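Local coordinates for protein biliverdin reductase (Synechocystis sp., PDB 5B3V) that probably catalyses the NADPH-dependent reduction of biliverdin to bilirubin, holding the dinucleotide on an N-terminal Rossmann domain of the Gfo/Idh/MocA oxidoreductase family, at residues Ser42-Ser47 against Gln64-Leu69; Val78-Ile83 against Lys99-Glu104. All blocks are in the same frame, centred on the assembly; numbering follows the deposited sequence.

Both contacts belong to the N-terminal Rossmann domain and lie in series along the chain. From the N terminus, strand 14-19 and helix 23-34 lead to strand 38-44; contact 1 then closes a loop that runs through helix 48-58 and the short strand 61-62, bringing helix 66-71 against the end of strand 38-44. After a short loop the chain enters strand 77-80, where contact 2 opens; its loop goes out through helix 87-96 and returns on strand 100-104. Neither loop encloses or crosses the other. In the parallel sheet strand 14-19 lies between strands 38-44 and 77-80, and both contacts reach NADP, with W44 packing near T82.

Contact 1: Ser42-Ser47 against Gln64-Leu69; sequences SFWGNS and QSWQAL. With NAP (NADP nicotinamide-adenine-dinucleotide phosphate), chain E.
At the adenosine end of the Rossmann fold, strand 38-44 is covered by the start of helix 66-71, and W44 carries most of the contact, set against L69 and W66. The W44 indole extends toward the helix with CG anti to the backbone N (chi1 174°) and lies against the S65-W66 peptide: W44 CD1 is 3.4 Å from S65 C, and W66 N sits over the same face. Q64 O lies at the edge of the ring. W66 CB is placed almost squarely over the six-membered ring of W44, 3.9 Å from its centroid, a CH-pi contact. Beyond it the W66 indole turns its edge to the W44 face in a T-shaped pair, planes at 72° and centroids 5.1 Å apart.

On the S42 side of the indole, L69 CD1 packs against W44 CB at 3.7 Å and reaches the F43-W44 peptide. No direct hydrogen bond joins the segments; a water accepts from S42 OG and donates to L69 O, bridging strand and helix. S65 is the N-cap, its OG accepting from A68 N at 3.0 Å, a capping bond that closes the first turn of the helix, in which W66 lies. Past the strand, the chain runs along NADP. S47, itself an N-cap bonded to N50 N, offers its backbone N and OG in two weak bonds to the 2'-phosphate, the group that marks NADP, while W44 CH2 approaches adenine C2A at 3.9 Å.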
loop_
_atom_site.group_PDB
_atom_site.type_symbol
_atom_site.label_atom_id
_atom_site.label_comp_id
_atom_site.label_asym_id
_atom_site.label_seq_id
_atom_site.Cartn_x
_atom_site.Cartn_y
_atom_site.Cartn_z
ATOM N N SER A 42 -0.181 -17.591 -15.395
ATOM C CA SER A 42 0.750 -16.810 -16.198
ATOM C C SER A 42 1.341 -15.694 -15.344
ATOM O O SER A 42 0.952 -15.491 -14.189
ATOM C CB SER A 42 0.065 -16.253 -17.450
ATOM O OG SER A 42 -1.083 -15.492 -17.112
ATOM N N PHE A 43 2.298 -14.973 -15.921
ATOM C CA PHE A 43 2.911 -13.828 -15.262
ATOM C C PHE A 43 3.589 -12.967 -16.319
ATOM O O PHE A 43 3.923 -13.443 -17.406
ATOM C CB PHE A 43 3.912 -14.257 -14.183
ATOM C CG PHE A 43 5.283 -14.574 -14.709
ATOM C CD1 PHE A 43 6.285 -13.617 -14.696
ATOM C CD2 PHE A 43 5.570 -15.831 -15.211
ATOM C CE1 PHE A 43 7.545 -13.912 -15.176
ATOM C CE2 PHE A 43 6.828 -16.133 -15.691
ATOM C CZ PHE A 43 7.816 -15.172 -15.673
ATOM N N TRP A 44 3.785 -11.691 -15.985
ATOM C CA TRP A 44 4.469 -10.749 -16.861
ATOM C C TRP A 44 5.486 -9.959 -16.051
ATOM O O TRP A 44 5.230 -9.604 -14.897
ATOM C CB TRP A 44 3.473 -9.801 -17.545
ATOM C CG TRP A 44 4.124 -8.729 -18.349
ATOM C CD1 TRP A 44 4.645 -8.844 -19.602
ATOM C CD2 TRP A 44 4.313 -7.366 -17.958
ATOM N NE1 TRP A 44 5.155 -7.637 -20.015
ATOM C CE2 TRP A 44 4.961 -6.713 -19.024
ATOM C CE3 TRP A 44 3.997 -6.633 -16.810
ATOM C CZ2 TRP A 44 5.303 -5.362 -18.975
ATOM C CZ3 TRP A 44 4.335 -5.295 -16.763
ATOM C CH2 TRP A 44 4.982 -4.672 -17.837
ATOM N N GLY A 45 6.642 -9.693 -16.656
ATOM C CA GLY A 45 7.709 -9.003 -15.957
ATOM C C GLY A 45 8.351 -7.871 -16.734
ATOM O O GLY A 45 7.706 -7.227 -17.568
ATOM N N ASN A 46 9.575 -7.555 -16.381
ATOM C CA ASN A 46 10.302 -6.455 -16.963
ATOM C C ASN A 46 11.672 -6.837 -17.488
ATOM O O ASN A 46 11.786 -7.078 -18.627
ATOM C CB ASN A 46 10.316 -5.299 -15.964
ATOM C CG ASN A 46 11.067 -4.108 -16.439
ATOM O OD1 ASN A 46 12.073 -3.758 -15.876
ATOM N ND2 ASN A 46 10.578 -3.479 -17.444
ATOM N N SER A 47 12.704 -6.856 -16.668
ATOM C CA SER A 47 14.034 -7.298 -17.060
ATOM C C SER A 47 14.005 -8.780 -17.417
ATOM O O SER A 47 13.211 -9.556 -16.880
ATOM C CB SER A 47 15.043 -7.044 -15.939
ATOM O OG SER A 47 15.068 -8.117 -15.012
ATOM N N GLN A 64 4.066 -12.172 -23.281
ATOM C CA GLN A 64 4.943 -11.222 -23.958
ATOM C C GLN A 64 4.663 -9.790 -23.517
ATOM O O GLN A 64 5.587 -8.970 -23.460
ATOM C CB GLN A 64 4.799 -11.359 -25.476
ATOM C CG GLN A 64 3.402 -11.079 -26.017
ATOM C CD GLN A 64 3.305 -11.274 -27.522
ATOM O OE1 GLN A 64 3.775 -12.278 -28.061
ATOM N NE2 GLN A 64 2.696 -10.313 -28.206
ATOM N N SER A 65 3.411 -9.475 -23.197
ATOM C CA SER A 65 3.033 -8.144 -22.746
ATOM C C SER A 65 1.971 -8.282 -21.667
ATOM O O SER A 65 1.294 -9.309 -21.568
ATOM C CB SER A 65 2.509 -7.280 -23.902
ATOM O OG SER A 65 1.291 -7.793 -24.418
ATOM N N TRP A 66 1.829 -7.236 -20.846
ATOM C CA TRP A 66 0.756 -7.260 -19.859
ATOM C C TRP A 66 -0.607 -7.192 -20.531
ATOM O O TRP A 66 -1.593 -7.699 -19.983
ATOM C CB TRP A 66 0.917 -6.127 -18.834
ATOM C CG TRP A 66 0.717 -4.723 -19.346
ATOM C CD1 TRP A 66 1.692 -3.824 -19.661
ATOM C CD2 TRP A 66 -0.533 -4.050 -19.560
ATOM N NE1 TRP A 66 1.131 -2.639 -20.074
ATOM C CE2 TRP A 66 -0.232 -2.752 -20.021
ATOM C CE3 TRP A 66 -1.874 -4.420 -19.416
ATOM C CZ2 TRP A 66 -1.223 -1.824 -20.339
ATOM C CZ3 TRP A 66 -2.856 -3.497 -19.734
ATOM C CH2 TRP A 66 -2.526 -2.215 -20.189
ATOM N N GLN A 67 -0.679 -6.589 -21.719
ATOM C CA GLN A 67 -1.924 -6.607 -22.478
ATOM C C GLN A 67 -2.311 -8.029 -22.854
ATOM O O GLN A 67 -3.487 -8.406 -22.765
ATOM C CB GLN A 67 -1.791 -5.742 -23.731
ATOM C CG GLN A 67 -1.680 -4.249 -23.457
ATOM C CD GLN A 67 -0.268 -3.808 -23.123
ATOM O OE1 GLN A 67 0.583 -4.620 -22.764
ATOM N NE2 GLN A 67 -0.010 -2.511 -23.253
ATOM N N ALA A 68 -1.332 -8.835 -23.274
ATOM C CA ALA A 68 -1.606 -10.233 -23.582
ATOM C C ALA A 68 -1.964 -11.021 -22.329
ATOM O O ALA A 68 -2.739 -11.980 -22.407
ATOM C CB ALA A 68 -0.404 -10.867 -24.283
ATOM N N LEU A 69 -1.430 -10.629 -21.169
ATOM C CA LEU A 69 -1.756 -11.350 -19.941
ATOM C C LEU A 69 -3.214 -11.143 -19.553
ATOM O O LEU A 69 -3.927 -12.106 -19.253
ATOM C CB LEU A 69 -0.827 -10.920 -18.801
ATOM C CG LEU A 69 -0.912 -11.714 -17.488
ATOM C CD1 LEU A 69 0.424 -11.695 -16.773
ATOM C CD2 LEU A 69 -1.997 -11.186 -16.553
HETATM P PA NAP E . 9.804 -4.586 -6.742
HETATM O O1A NAP E . 10.288 -5.704 -5.906
HETATM O O2A NAP E . 10.773 -3.604 -7.267
HETATM O O5B NAP E . 9.032 -5.239 -8.002
HETATM C C5B NAP E . 8.595 -4.556 -9.179
HETATM C C4B NAP E . 8.439 -5.507 -10.398
HETATM O O4B NAP E . 8.857 -4.239 -11.023
HETATM C C3B NAP E . 9.438 -6.319 -11.278
HETATM O O3B NAP E . 8.733 -7.002 -12.319
HETATM C C2B NAP E . 10.203 -5.136 -11.774
HETATM O O2B NAP E . 11.169 -5.353 -12.846
HETATM C C1B NAP E . 8.959 -4.497 -12.397
HETATM N N9A NAP E . 9.364 -3.232 -13.016
HETATM C C8A NAP E . 10.368 -2.469 -12.597
HETATM N N7A NAP E . 10.463 -1.436 -13.431
HETATM C C5A NAP E . 9.538 -1.577 -14.378
HETATM C C6A NAP E . 9.237 -0.809 -15.427
HETATM N N6A NAP E . 9.971 0.290 -15.575
HETATM N N1A NAP E . 8.253 -1.124 -16.282
HETATM C C2A NAP E . 7.526 -2.296 -16.056
HETATM N N3A NAP E . 7.863 -3.086 -14.945
HETATM C C4A NAP E . 8.879 -2.714 -14.146
HETATM O O3 NAP E . 8.721 -3.742 -5.880
HETATM P PN NAP E . 7.551 -4.235 -4.878
HETATM O O1N NAP E . 7.822 -3.669 -3.541
HETATM O O2N NAP E . 7.378 -5.694 -5.044
HETATM O O5D NAP E . 6.239 -3.507 -5.465
HETATM C C5D NAP E . 5.167 -3.974 -6.279
HETATM C C4D NAP E . 4.027 -2.914 -6.191
HETATM O O4D NAP E . 4.211 -3.270 -4.751
HETATM C C3D NAP E . 3.944 -1.414 -5.795
HETATM O O3D NAP E . 2.583 -0.985 -5.838
HETATM C C2D NAP E . 4.415 -1.509 -4.393
HETATM O O2D NAP E . 4.228 -0.260 -3.718
HETATM C C1D NAP E . 3.329 -2.450 -3.995
HETATM N N1N NAP E . 3.492 -2.793 -2.569
HETATM C C2N NAP E . 4.655 -3.447 -2.164
HETATM C C3N NAP E . 4.832 -3.779 -0.829
HETATM C C7N NAP E . 5.981 -4.445 -0.434
HETATM O O7N NAP E . 6.903 -4.655 -1.217
HETATM N N7N NAP E . 6.010 -4.791 0.841
HETATM C C4N NAP E . 3.846 -3.494 0.109
HETATM C C5N NAP E . 2.688 -2.839 -0.288
HETATM C C6N NAP E . 2.505 -2.492 -1.622
HETATM P P2B NAP E . 12.538 -6.169 -12.807
HETATM O O1X NAP E . 13.414 -5.296 -13.599
HETATM O O2X NAP E . 12.862 -6.283 -11.378
HETATM O O3X NAP E . 12.182 -7.450 -13.459
HETATM O O HOH W 1 -2.395 -14.314 -18.851
#

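Contact 2: Val78-Ile83 against Lys99-Glu104; sequences VLIATI and KHVVLE. With NAP (NADP nicotinamide-adenine-dinucleotide phosphate), chain E.
Strands 77-80 and 100-104 are neighbours in the parallel sheet of the Rossmann fold, joined through helix 87-96 in a beta-alpha-beta crossover. Four backbone bonds alternate between them, V78 N to H100 O, V102 N to V78 O, I80 N to V102 O at 2.9 Å and E104 N to I80 O; the last two are almost straight.

The tightly packed part is the face under helix 87-96. There I80 and L103 lie side by side and point the same way, I80 CG2 meeting L103 CD2 at 3.7 Å. With CG1 anti to the carbonyl carbon (chi1 -64°) and the chain extended beyond it, I80 CD1 reaches V101 CG1. On the other face L79 CD1 touches V102 CG1 at 3.8 Å.

The looser side is at H100, which is partly exposed and turns its ring away, its ND1 bonded to L127 N. Buried K99 meets V78 CG2 with its CB and CG before its end leaves for the carbonyls of I75 and D72. At the cofactor end, E104 forms a salt bridge through OE2 with R28, its OE1 lies 3.3 Å from A81 CB, and its CB rests 3.4 Å from C1D of the nicotinamide ribose.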
loop_
_atom_site.group_PDB
_atom_site.type_symbol
_atom_site.label_atom_id
_atom_site.label_comp_id
_atom_site.label_asym_id
_atom_site.label_seq_id
_atom_site.Cartn_x
_atom_site.Cartn_y
_atom_site.Cartn_z
ATOM N N VAL A 78 -6.506 -11.096 -12.212
ATOM C CA VAL A 78 -5.234 -10.429 -12.460
ATOM C C VAL A 78 -4.718 -9.887 -11.138
ATOM O O VAL A 78 -5.453 -9.211 -10.407
ATOM C CB VAL A 78 -5.384 -9.300 -13.495
ATOM C CG1 VAL A 78 -4.104 -8.479 -13.581
ATOM C CG2 VAL A 78 -5.752 -9.866 -14.854
ATOM N N LEU A 79 -3.463 -10.186 -10.819
ATOM C CA LEU A 79 -2.809 -9.643 -9.636
ATOM C C LEU A 79 -1.760 -8.638 -10.082
ATOM O O LEU A 79 -0.786 -9.006 -10.745
ATOM C CB LEU A 79 -2.171 -10.739 -8.786
ATOM C CG LEU A 79 -1.647 -10.173 -7.467
ATOM C CD1 LEU A 79 -2.207 -10.961 -6.300
ATOM C CD2 LEU A 79 -0.126 -10.148 -7.439
ATOM N N ILE A 80 -1.956 -7.384 -9.701
ATOM C CA ILE A 80 -1.128 -6.279 -10.162
ATOM C C ILE A 80 -0.165 -5.936 -9.032
ATOM O O ILE A 80 -0.546 -5.314 -8.036
ATOM C CB ILE A 80 -1.983 -5.081 -10.578
ATOM C CG1 ILE A 80 -2.856 -5.469 -11.772
ATOM C CG2 ILE A 80 -1.109 -3.892 -10.917
ATOM C CD1 ILE A 80 -3.974 -4.502 -12.056
ATOM N N ALA A 81 1.087 -6.360 -9.182
ATOM C CA ALA A 81 2.164 -6.044 -8.254
ATOM C C ALA A 81 3.362 -5.486 -9.009
ATOM O O ALA A 81 4.507 -5.885 -8.781
ATOM C CB ALA A 81 2.561 -7.270 -7.434
ATOM N N THR A 82 3.110 -4.565 -9.934
ATOM C CA THR A 82 4.144 -3.929 -10.735
ATOM C C THR A 82 4.293 -2.470 -10.307
ATOM O O THR A 82 3.724 -2.036 -9.299
ATOM C CB THR A 82 3.814 -4.051 -12.225
ATOM O OG1 THR A 82 4.829 -3.401 -13.000
ATOM C CG2 THR A 82 2.465 -3.415 -12.523
ATOM N N ILE A 83 5.058 -1.703 -11.090
ATOM C CA ILE A 83 5.331 -0.319 -10.728
ATOM C C ILE A 83 4.026 0.470 -10.654
ATOM O O ILE A 83 3.054 0.182 -11.365
ATOM C CB ILE A 83 6.314 0.318 -11.725
ATOM C CG1 ILE A 83 5.692 0.384 -13.119
ATOM C CG2 ILE A 83 7.612 -0.470 -11.756
ATOM C CD1 ILE A 83 6.470 1.225 -14.093
ATOM N N LYS A 99 -11.985 -9.602 -15.681
ATOM C CA LYS A 99 -11.188 -10.285 -14.674
ATOM C C LYS A 99 -11.386 -9.647 -13.305
ATOM O O LYS A 99 -11.620 -8.440 -13.187
ATOM C CB LYS A 99 -9.699 -10.253 -15.026
ATOM C CG LYS A 99 -9.365 -10.606 -16.465
ATOM C CD LYS A 99 -9.887 -11.981 -16.846
ATOM C CE LYS A 99 -9.356 -12.403 -18.210
ATOM N NZ LYS A 99 -10.020 -13.630 -18.741
ATOM N N HIS A 100 -11.285 -10.471 -12.266
ATOM C CA HIS A 100 -11.120 -9.941 -10.922
ATOM C C HIS A 100 -9.735 -9.313 -10.804
ATOM O O HIS A 100 -8.755 -9.828 -11.347
ATOM C CB HIS A 100 -11.290 -11.043 -9.877
ATOM C CG HIS A 100 -12.584 -11.791 -9.980
ATOM N ND1 HIS A 100 -13.784 -11.281 -9.529
ATOM C CD2 HIS A 100 -12.863 -13.022 -10.473
ATOM C CE1 HIS A 100 -14.745 -12.163 -9.744
ATOM N NE2 HIS A 100 -14.212 -13.227 -10.315
ATOM N N VAL A 101 -9.650 -8.187 -10.103
ATOM C CA VAL A 101 -8.404 -7.435 -10.018
ATOM C C VAL A 101 -8.033 -7.251 -8.554
ATOM O O VAL A 101 -8.769 -6.604 -7.800
ATOM C CB VAL A 101 -8.497 -6.072 -10.728
ATOM C CG1 VAL A 101 -7.214 -5.284 -10.525
ATOM C CG2 VAL A 101 -8.768 -6.264 -12.213
ATOM N N VAL A 102 -6.895 -7.817 -8.158
ATOM C CA VAL A 102 -6.262 -7.538 -6.876
ATOM C C VAL A 102 -5.044 -6.664 -7.134
ATOM O O VAL A 102 -4.214 -6.981 -7.994
ATOM C CB VAL A 102 -5.861 -8.833 -6.149
ATOM C CG1 VAL A 102 -4.855 -8.539 -5.039
ATOM C CG2 VAL A 102 -7.087 -9.529 -5.585
ATOM N N LEU A 103 -4.931 -5.566 -6.392
ATOM C CA LEU A 103 -3.823 -4.636 -6.543
ATOM C C LEU A 103 -3.077 -4.481 -5.228
ATOM O O LEU A 103 -3.681 -4.485 -4.151
ATOM C CB LEU A 103 -4.293 -3.252 -7.012
ATOM C CG LEU A 103 -4.773 -3.047 -8.447
ATOM C CD1 LEU A 103 -6.178 -2.477 -8.452
ATOM C CD2 LEU A 103 -3.820 -2.125 -9.190
ATOM N N GLU A 104 -1.760 -4.367 -5.333
ATOM C CA GLU A 104 -0.959 -3.796 -4.267
ATOM C C GLU A 104 -1.105 -2.281 -4.329
ATOM O O GLU A 104 -1.140 -1.701 -5.417
ATOM C CB GLU A 104 0.503 -4.200 -4.433
ATOM C CG GLU A 104 0.956 -5.380 -3.587
ATOM C CD GLU A 104 0.190 -6.655 -3.885
ATOM O OE1 GLU A 104 0.444 -7.273 -4.939
ATOM O OE2 GLU A 104 -0.665 -7.043 -3.063
HETATM P PA NAP E . 9.804 -4.586 -6.742
HETATM O O1A NAP E . 10.288 -5.704 -5.906
HETATM O O2A NAP E . 10.773 -3.604 -7.267
HETATM O O5B NAP E . 9.032 -5.239 -8.002
HETATM C C5B NAP E . 8.595 -4.556 -9.179
HETATM C C4B NAP E . 8.439 -5.507 -10.398
HETATM O O4B NAP E . 8.857 -4.239 -11.023
HETATM C C3B NAP E . 9.438 -6.319 -11.278
HETATM O O3B NAP E . 8.733 -7.002 -12.319
HETATM C C2B NAP E . 10.203 -5.136 -11.774
HETATM O O2B NAP E . 11.169 -5.353 -12.846
HETATM C C1B NAP E . 8.959 -4.497 -12.397
HETATM N N9A NAP E . 9.364 -3.232 -13.016
HETATM C C8A NAP E . 10.368 -2.469 -12.597
HETATM N N7A NAP E . 10.463 -1.436 -13.431
HETATM C C5A NAP E . 9.538 -1.577 -14.378
HETATM C C6A NAP E . 9.237 -0.809 -15.427
HETATM N N6A NAP E . 9.971 0.290 -15.575
HETATM N N1A NAP E . 8.253 -1.124 -16.282
HETATM C C2A NAP E . 7.526 -2.296 -16.056
HETATM N N3A NAP E . 7.863 -3.086 -14.945
HETATM C C4A NAP E . 8.879 -2.714 -14.146
HETATM O O3 NAP E . 8.721 -3.742 -5.880
HETATM P PN NAP E . 7.551 -4.235 -4.878
HETATM O O1N NAP E . 7.822 -3.669 -3.541
HETATM O O2N NAP E . 7.378 -5.694 -5.044
HETATM O O5D NAP E . 6.239 -3.507 -5.465
HETATM C C5D NAP E . 5.167 -3.974 -6.279
HETATM C C4D NAP E . 4.027 -2.914 -6.191
HETATM O O4D NAP E . 4.211 -3.270 -4.751
HETATM C C3D NAP E . 3.944 -1.414 -5.795
HETATM O O3D NAP E . 2.583 -0.985 -5.838
HETATM C C2D NAP E . 4.415 -1.509 -4.393
HETATM O O2D NAP E . 4.228 -0.260 -3.718
HETATM C C1D NAP E . 3.329 -2.450 -3.995
HETATM N N1N NAP E . 3.492 -2.793 -2.569
HETATM C C2N NAP E . 4.655 -3.447 -2.164
HETATM C C3N NAP E . 4.832 -3.779 -0.829
HETATM C C7N NAP E . 5.981 -4.445 -0.434
HETATM O O7N NAP E . 6.903 -4.655 -1.217
HETATM N N7N NAP E . 6.010 -4.791 0.841
HETATM C C4N NAP E . 3.846 -3.494 0.109
HETATM C C5N NAP E . 2.688 -2.839 -0.288
HETATM C C6N NAP E . 2.505 -2.492 -1.622
HETATM P P2B NAP E . 12.538 -6.169 -12.807
HETATM O O1X NAP E . 13.414 -5.296 -13.599
HETATM O O2X NAP E . 12.862 -6.283 -11.378
HETATM O O3X NAP E . 12.182 -7.450 -13.459
#